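Side-chain contacts in putative uncharacterized protein (Pyrococcus furiosus, PDB 3V68), which is of unknown function, belongs to the DUF2666 family and probably binds double-stranded DNA: residues N55-I60 with G83-E88; E67-A72 with R107-N112. All coordinates share one frame; numbering follows the deposited sequence.

Contact 1 of 2, residues N55-I60 with G83-E88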
ATOM      1  N   ASN A  55      -7.372  15.983   0.355  1.00 19.15           N
ATOM      2  CA  ASN A  55      -8.810  16.181   0.526  1.00 20.13           C
ATOM      3  C   ASN A  55      -9.538  16.171  -0.818  1.00 19.91           C
ATOM      4  O   ASN A  55     -10.553  15.495  -0.975  1.00 20.00           O
ATOM      5  CB  ASN A  55      -9.100  17.469   1.300  1.00 20.75           C
ATOM      6  CG  ASN A  55      -8.709  17.371   2.766  1.00 22.70           C
ATOM      7  OD1 ASN A  55      -7.913  18.170   3.260  1.00 25.78           O
ATOM      8  ND2 ASN A  55      -9.265  16.386   3.468  1.00 25.63           N
ATOM      9  N   GLY A  56      -8.991  16.903  -1.787  1.00 19.98           N
ATOM     10  CA  GLY A  56      -9.520  16.913  -3.144  1.00 20.09           C
ATOM     11  C   GLY A  56      -9.444  15.549  -3.804  1.00 20.44           C
ATOM     12  O   GLY A  56     -10.386  15.119  -4.470  1.00 20.41           O
ATOM     13  N   LEU A  57      -8.319  14.865  -3.605  1.00 20.81           N
ATOM     14  CA  LEU A  57      -8.093  13.550  -4.204  1.00 21.26           C
ATOM     15  C   LEU A  57      -9.139  12.531  -3.768  1.00 22.03           C
ATOM     16  O   LEU A  57      -9.740  11.852  -4.601  1.00 21.92           O
ATOM     17  CB  LEU A  57      -6.684  13.042  -3.877  1.00 21.03           C
ATOM     18  CG  LEU A  57      -6.283  11.662  -4.412  1.00 20.65           C
ATOM     19  CD1 LEU A  57      -6.193  11.645  -5.937  1.00 19.81           C
ATOM     20  CD2 LEU A  57      -4.965  11.239  -3.786  1.00 19.16           C
ATOM     21  N   LEU A  58      -9.358  12.447  -2.461  1.00 23.13           N
ATOM     22  CA  LEU A  58     -10.299  11.483  -1.896  1.00 24.48           C
ATOM     23  C   LEU A  58     -11.760  11.906  -2.078  1.00 25.12           C
ATOM     24  O   LEU A  58     -12.678  11.148  -1.753  1.00 25.57           O
ATOM     25  CB  LEU A  58      -9.972  11.221  -0.421  1.00 24.57           C
ATOM     26  CG  LEU A  58      -8.564  10.688  -0.110  1.00 25.40           C
ATOM     27  CD1 LEU A  58      -8.357  10.552   1.393  1.00 26.31           C
ATOM     28  CD2 LEU A  58      -8.284   9.363  -0.813  1.00 26.55           C
ATOM     29  N   SER A  59     -11.966  13.111  -2.610  1.00 25.77           N
ATOM     30  CA  SER A  59     -13.305  13.607  -2.934  1.00 26.36           C
ATOM     31  C   SER A  59     -13.707  13.320  -4.383  1.00 26.67           C
ATOM     32  O   SER A  59     -14.837  13.613  -4.784  1.00 27.10           O
ATOM     33  CB  SER A  59     -13.414  15.108  -2.644  1.00 26.24           C
ATOM     34  OG  SER A  59     -13.269  15.366  -1.261  1.00 27.08           O
ATOM     35  N   ILE A  60     -12.786  12.754  -5.164  1.00 26.98           N
ATOM     36  CA  ILE A  60     -13.071  12.372  -6.551  1.00 27.20           C
ATOM     37  C   ILE A  60     -14.123  11.267  -6.568  1.00 27.56           C
ATOM     38  O   ILE A  60     -14.002  10.270  -5.850  1.00 27.75           O
ATOM     39  CB  ILE A  60     -11.795  11.920  -7.313  1.00 27.17           C
ATOM     40  CG1 ILE A  60     -10.821  13.094  -7.477  1.00 26.93           C
ATOM     41  CG2 ILE A  60     -12.150  11.328  -8.685  1.00 26.85           C
ATOM     42  CD1 ILE A  60      -9.462  12.703  -8.029  1.00 26.57           C
ATOM     43  N   GLY A  83      -3.986  14.991 -11.807  1.00 15.59           N
ATOM     44  CA  GLY A  83      -2.927  15.935 -12.156  1.00 15.76           C
ATOM     45  C   GLY A  83      -3.180  17.320 -11.591  1.00 16.01           C
ATOM     46  O   GLY A  83      -2.262  17.984 -11.110  1.00 15.95           O
ATOM     47  N   ARG A  84      -4.441  17.735 -11.626  1.00 16.11           N
ATOM     48  CA  ARG A  84      -4.839  19.046 -11.106  1.00 16.54           C
ATOM     49  C   ARG A  84      -4.689  19.180  -9.594  1.00 16.49           C
ATOM     50  O   ARG A  84      -4.685  20.289  -9.056  1.00 16.81           O
ATOM     51  CB  ARG A  84      -6.261  19.381 -11.550  1.00 16.94           C
ATOM     52  CG  ARG A  84      -6.289  19.805 -12.987  1.00 18.64           C
ATOM     53  CD  ARG A  84      -7.671  19.984 -13.539  1.00 20.59           C
ATOM     54  NE  ARG A  84      -7.567  20.630 -14.842  1.00 23.05           N
ATOM     55  CZ  ARG A  84      -8.515  20.633 -15.769  1.00 23.36           C
ATOM     56  NH1 ARG A  84      -9.669  20.017 -15.561  1.00 23.79           N
ATOM     57  NH2 ARG A  84      -8.299  21.261 -16.916  1.00 24.30           N
ATOM     58  N   LEU A  85      -4.559  18.048  -8.913  1.00 16.04           N
ATOM     59  CA  LEU A  85      -4.433  18.034  -7.466  1.00 15.63           C
ATOM     60  C   LEU A  85      -2.978  17.901  -7.007  1.00 15.60           C
ATOM     61  O   LEU A  85      -2.704  17.858  -5.808  1.00 15.74           O
ATOM     62  CB  LEU A  85      -5.296  16.911  -6.880  1.00 15.54           C
ATOM     63  CG  LEU A  85      -6.806  17.046  -7.116  1.00 15.75           C
ATOM     64  CD1 LEU A  85      -7.489  15.703  -6.981  1.00 16.96           C
ATOM     65  CD2 LEU A  85      -7.439  18.071  -6.173  1.00 16.65           C
ATOM     66  N   VAL A  86      -2.057  17.851  -7.968  1.00 15.57           N
ATOM     67  CA  VAL A  86      -0.628  17.720  -7.676  1.00 15.96           C
ATOM     68  C   VAL A  86       0.063  19.076  -7.797  1.00 16.62           C
ATOM     69  O   VAL A  86       0.064  19.694  -8.869  1.00 16.07           O
ATOM     70  CB  VAL A  86       0.053  16.672  -8.595  1.00 15.89           C
ATOM     71  CG1 VAL A  86       1.565  16.686  -8.410  1.00 15.73           C
ATOM     72  CG2 VAL A  86      -0.501  15.276  -8.312  1.00 15.87           C
ATOM     73  N   MET A  87       0.650  19.527  -6.690  1.00 17.23           N
ATOM     74  CA  MET A  87       1.324  20.820  -6.636  1.00 18.45           C
ATOM     75  C   MET A  87       2.777  20.693  -7.081  1.00 18.95           C
ATOM     76  O   MET A  87       3.701  20.737  -6.267  1.00 19.03           O
ATOM     77  CB  MET A  87       1.236  21.417  -5.227  1.00 18.71           C
ATOM     78  CG  MET A  87      -0.171  21.822  -4.795  1.00 19.82           C
ATOM     79  SD  MET A  87      -1.138  20.479  -4.066  1.00 22.95           S
ATOM     80  CE  MET A  87      -0.536  20.475  -2.384  1.00 21.86           C
ATOM     81  N   GLU A  88       2.967  20.538  -8.388  1.00 19.85           N
ATOM     82  CA  GLU A  88       4.293  20.405  -8.971  1.00 20.96           C
ATOM     83  C   GLU A  88       4.269  20.909 -10.405  1.00 21.86           C
ATOM     84  O   GLU A  88       3.340  20.602 -11.158  1.00 22.28           O
ATOM     85  CB  GLU A  88       4.763  18.943  -8.914  1.00 20.75           C
ATOM     86  CG  GLU A  88       6.172  18.697  -9.472  1.00 20.83           C
ATOM     87  CD  GLU A  88       7.232  19.569  -8.814  1.00 21.68           C
ATOM     88  OE1 GLU A  88       7.371  19.525  -7.575  1.00 22.24           O
ATOM     89  OE2 GLU A  88       7.929  20.303  -9.545  1.00 22.37           O
TER

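Contact 2 of 2, residues E67-A72 with R107-N112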
ATOM      1  N   GLU A  67     -16.429  -3.012 -12.284  1.00 15.25           N
ATOM      2  CA  GLU A  67     -15.944  -2.888 -13.658  1.00 15.50           C
ATOM      3  C   GLU A  67     -15.963  -1.440 -14.141  1.00 15.54           C
ATOM      4  O   GLU A  67     -15.036  -0.994 -14.816  1.00 15.34           O
ATOM      5  CB  GLU A  67     -16.755  -3.777 -14.609  1.00 15.69           C
ATOM      6  CG  GLU A  67     -16.576  -5.284 -14.381  1.00 16.73           C
ATOM      7  CD  GLU A  67     -17.491  -5.869 -13.307  1.00 18.58           C
ATOM      8  OE1 GLU A  67     -18.171  -5.109 -12.585  1.00 19.14           O
ATOM      9  OE2 GLU A  67     -17.530  -7.110 -13.182  1.00 19.77           O
ATOM     10  N   GLU A  68     -17.019  -0.716 -13.777  1.00 15.63           N
ATOM     11  CA  GLU A  68     -17.142   0.695 -14.132  1.00 15.92           C
ATOM     12  C   GLU A  68     -16.123   1.555 -13.387  1.00 15.61           C
ATOM     13  O   GLU A  68     -15.565   2.496 -13.955  1.00 15.78           O
ATOM     14  CB  GLU A  68     -18.563   1.195 -13.871  1.00 16.42           C
ATOM     15  CG  GLU A  68     -19.578   0.623 -14.843  1.00 18.22           C
ATOM     16  CD  GLU A  68     -20.984   1.124 -14.597  1.00 20.94           C
ATOM     17  OE1 GLU A  68     -21.500   0.963 -13.470  1.00 21.38           O
ATOM     18  OE2 GLU A  68     -21.587   1.659 -15.549  1.00 23.90           O
ATOM     19  N   LYS A  69     -15.880   1.216 -12.123  1.00 15.36           N
ATOM     20  CA  LYS A  69     -14.890   1.922 -11.315  1.00 15.21           C
ATOM     21  C   LYS A  69     -13.486   1.739 -11.883  1.00 14.96           C
ATOM     22  O   LYS A  69     -12.713   2.694 -11.954  1.00 14.87           O
ATOM     23  CB  LYS A  69     -14.948   1.474  -9.854  1.00 15.39           C
ATOM     24  CG  LYS A  69     -16.196   1.940  -9.119  1.00 16.73           C
ATOM     25  CD  LYS A  69     -16.182   1.486  -7.675  1.00 19.19           C
ATOM     26  CE  LYS A  69     -17.337   2.091  -6.898  1.00 21.17           C
ATOM     27  NZ  LYS A  69     -17.387   1.547  -5.512  1.00 22.87           N
ATOM     28  N   LEU A  70     -13.169   0.511 -12.291  1.00 14.69           N
ATOM     29  CA  LEU A  70     -11.876   0.216 -12.908  1.00 14.52           C
ATOM     30  C   LEU A  70     -11.668   1.007 -14.200  1.00 14.72           C
ATOM     31  O   LEU A  70     -10.605   1.586 -14.414  1.00 14.33           O
ATOM     32  CB  LEU A  70     -11.706  -1.289 -13.144  1.00 14.37           C
ATOM     33  CG  LEU A  70     -11.630  -2.167 -11.892  1.00 14.06           C
ATOM     34  CD1 LEU A  70     -11.579  -3.635 -12.271  1.00 13.64           C
ATOM     35  CD2 LEU A  70     -10.433  -1.805 -11.026  1.00 14.59           C
ATOM     36  N   LYS A  71     -12.692   1.040 -15.051  1.00 14.87           N
ATOM     37  CA  LYS A  71     -12.641   1.845 -16.269  1.00 15.70           C
ATOM     38  C   LYS A  71     -12.424   3.331 -15.945  1.00 15.43           C
ATOM     39  O   LYS A  71     -11.652   4.012 -16.622  1.00 15.78           O
ATOM     40  CB  LYS A  71     -13.909   1.639 -17.105  1.00 16.08           C
ATOM     41  CG  LYS A  71     -13.915   2.366 -18.456  1.00 17.87           C
ATOM     42  CD  LYS A  71     -13.148   1.600 -19.531  1.00 21.63           C
ATOM     43  CE  LYS A  71     -13.212   2.292 -20.890  1.00 24.01           C
ATOM     44  NZ  LYS A  71     -14.603   2.412 -21.421  1.00 26.28           N
ATOM     45  N   ALA A  72     -13.082   3.823 -14.899  1.00 15.55           N
ATOM     46  CA  ALA A  72     -12.916   5.213 -14.487  1.00 15.31           C
ATOM     47  C   ALA A  72     -11.491   5.483 -14.004  1.00 15.24           C
ATOM     48  O   ALA A  72     -10.895   6.490 -14.359  1.00 15.42           O
ATOM     49  CB  ALA A  72     -13.922   5.582 -13.414  1.00 15.51           C
ATOM     50  N   ARG A 107      -6.566   2.512  -3.997  1.00 13.23           N
ATOM     51  CA  ARG A 107      -6.791   1.766  -2.765  1.00 13.48           C
ATOM     52  C   ARG A 107      -8.113   2.161  -2.106  1.00 13.70           C
ATOM     53  O   ARG A 107      -8.895   1.298  -1.728  1.00 13.63           O
ATOM     54  CB  ARG A 107      -5.638   1.956  -1.771  1.00 13.37           C
ATOM     55  CG  ARG A 107      -5.908   1.331  -0.380  1.00 13.11           C
ATOM     56  CD  ARG A 107      -4.700   1.419   0.569  1.00 13.10           C
ATOM     57  NE  ARG A 107      -3.662   0.474   0.171  1.00 14.65           N
ATOM     58  CZ  ARG A 107      -3.371  -0.658   0.806  1.00 12.47           C
ATOM     59  NH1 ARG A 107      -3.999  -0.998   1.929  1.00 12.51           N
ATOM     60  NH2 ARG A 107      -2.410  -1.436   0.329  1.00 12.73           N
ATOM     61  N   GLU A 108      -8.357   3.463  -1.973  1.00 14.49           N
ATOM     62  CA  GLU A 108      -9.549   3.922  -1.265  1.00 15.60           C
ATOM     63  C   GLU A 108     -10.834   3.597  -2.022  1.00 15.73           C
ATOM     64  O   GLU A 108     -11.838   3.221  -1.412  1.00 16.13           O
ATOM     65  CB  GLU A 108      -9.449   5.413  -0.924  1.00 15.90           C
ATOM     66  CG  GLU A 108      -8.342   5.744   0.084  1.00 18.85           C
ATOM     67  CD  GLU A 108      -8.373   4.866   1.333  1.00 21.71           C
ATOM     68  OE1 GLU A 108      -9.382   4.906   2.070  1.00 23.89           O
ATOM     69  OE2 GLU A 108      -7.383   4.143   1.582  1.00 23.03           O
ATOM     70  N   ILE A 109     -10.789   3.706  -3.348  1.00 15.54           N
ATOM     71  CA  ILE A 109     -11.965   3.411  -4.179  1.00 15.78           C
ATOM     72  C   ILE A 109     -12.294   1.916  -4.207  1.00 15.75           C
ATOM     73  O   ILE A 109     -13.467   1.538  -4.240  1.00 16.13           O
ATOM     74  CB  ILE A 109     -11.814   3.967  -5.629  1.00 15.70           C
ATOM     75  CG1 ILE A 109     -11.764   5.507  -5.639  1.00 16.31           C
ATOM     76  CG2 ILE A 109     -12.932   3.451  -6.551  1.00 16.07           C
ATOM     77  CD1 ILE A 109     -12.998   6.214  -5.051  1.00 16.56           C
ATOM     78  N   LEU A 110     -11.269   1.068  -4.173  1.00 15.53           N
ATOM     79  CA  LEU A 110     -11.473  -0.367  -4.386  1.00 15.44           C
ATOM     80  C   LEU A 110     -11.475  -1.255  -3.149  1.00 15.70           C
ATOM     81  O   LEU A 110     -11.854  -2.419  -3.240  1.00 15.39           O
ATOM     82  CB  LEU A 110     -10.440  -0.906  -5.381  1.00 15.16           C
ATOM     83  CG  LEU A 110     -10.422  -0.288  -6.778  1.00 14.55           C
ATOM     84  CD1 LEU A 110      -9.327  -0.947  -7.590  1.00 14.76           C
ATOM     85  CD2 LEU A 110     -11.773  -0.422  -7.472  1.00 16.08           C
ATOM     86  N   LYS A 111     -11.064  -0.724  -1.997  1.00 16.45           N
ATOM     87  CA  LYS A 111     -10.860  -1.574  -0.814  1.00 17.03           C
ATOM     88  C   LYS A 111     -12.117  -2.276  -0.293  1.00 17.35           C
ATOM     89  O   LYS A 111     -12.017  -3.319   0.344  1.00 17.12           O
ATOM     90  CB  LYS A 111     -10.133  -0.829   0.311  1.00 17.36           C
ATOM     91  CG  LYS A 111     -10.882   0.348   0.893  1.00 18.65           C
ATOM     92  CD  LYS A 111     -10.086   0.967   2.027  1.00 21.75           C
ATOM     93  CE  LYS A 111     -10.936   1.936   2.825  1.00 23.33           C
ATOM     94  NZ  LYS A 111     -10.137   2.612   3.880  1.00 25.68           N
ATOM     95  N   ASN A 112     -13.287  -1.710  -0.570  1.00 18.05           N
ATOM     96  CA  ASN A 112     -14.538  -2.377  -0.219  1.00 19.18           C
ATOM     97  C   ASN A 112     -15.123  -3.221  -1.354  1.00 19.45           C
ATOM     98  O   ASN A 112     -16.143  -3.888  -1.164  1.00 20.28           O
ATOM     99  CB  ASN A 112     -15.572  -1.366   0.298  1.00 19.50           C
ATOM    100  CG  ASN A 112     -15.135  -0.686   1.584  1.00 21.15           C
ATOM    101  OD1 ASN A 112     -14.629  -1.327   2.507  1.00 23.78           O
ATOM    102  ND2 ASN A 112     -15.343   0.624   1.652  1.00 23.78           N
TER
HETATM  103  O   HOH W   1     -15.700   3.263  -4.091  1.00 29.73           O

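Contact 1 of 2, residues N55-I60 with G83-E88
Leu57, near the end of the short helix 54-58, and Leu85, in the type I turn from Gly83 to Val86, bring their backbones nearest, with Leu57 CA 6.6 Å from Leu85 CA. The turn begins at the last residue of helix 76-83 and directs the Leu85 side chain at helix 54-58. Its two methyls divide the work: CD1 lies 3.6 Å from Leu57 CA and CD2 lies 3.9 Å from Gly56 CA. Glycine suits position 56 because its bare CA lets Leu85 CD2 lie close against the backbone. Leu57 sends its own branch elsewhere, CG anti to the backbone N (chi1 179°); its side chain touches Ile82 of helix 76-83, while its backbone N and CA, and more distantly CB, face Leu85 CD1. Ile60, just past the helix, reaches back with its long arm, and its CD1 meets Leu85 CD1 at 3.7 Å as the two side chains slide past each other in opposite directions. This is plain apolar packing of helix 54-58 against the connection between helices 76-83 and 91-110. The contact itself therefore rests on shape and apolar burial, while polar bonds, such as that of the Leu85 backbone with Asp53, lie beside it.

Contact 2 of 2, residues E67-A72 with R107-N112
Helix 66-73 and the C-terminal end of helix 91-110 come together in a helix-helix contact of the first DUF2666 range, their backbones nearest at Lys69 CA and Ile109 CA, 7.9 Å apart. Successive residues on each side make the contact: Lys69 and Leu70 on one helix, Ile109 and Leu110 on the other.

The buried part is a leucine pair. Leu70 CD2 sits 3.7 Å from Leu110 CD1 and 4.0 Å from Leu110 CD2, so one methyl faces the fork of the other residue, and the two side chains cross at about a right angle. Branched and apolar, both leucines suit a core that continues beyond the pair: Leu230 of helix 219-231 touches both, and Ile205 and Val209 of helix 202-213 cover Leu70.

Toward the partly exposed side the contact becomes mixed, apolar along the lysine chain and polar at its end. Lys69 has CG anti to its carbonyl carbon (chi1 -70°) and is extended from there on, which carries the aliphatic chain across Ile109 at a slant; its CD lies 4.0 Å from Ile109 CG2, the branch beside that residue's carbonyl carbon. A lysine fits here because its methylenes can pack on isoleucine while the ammonium reaches polar partners. Its NZ forms a salt bridge with Glu113, just beyond the second segment, and also engages a water.

Within the second segment, Lys111 NZ and Glu108 OE1 form a salt bridge of 3.0 Å, with the ammonium on the syn side of the carboxylate oxygen and 21° out of the carboxylate plane. Across the contact itself, the polar link is the water, which accepts from Lys69 NZ at 2.8 Å and donates to Ile109 O at 2.8 Å.

In the fold
From the N terminus, the chain passes the strands 5-12 and 15-20 and helix 26-43 before reaching helix 54-58, which with the residues just after it opens contact 1. It next enters helix 66-73, which opens contact 2, and then helix 76-83, whose following turn closes contact 1 over 22 intervening residues. Helix 91-110 then runs back and its end closes contact 2, so the two closures cross rather than nest. Their centres are about 17 Å apart, yet they touch: Leu58 CD2 packs 3.7 Å from Glu108 CG. Helix 91-110 thus forms one side of contact 2 and lies beside contact 1, where Val86 touches Leu97 and Val98. Contact 2 also adjoins helices 202-213 and 219-231.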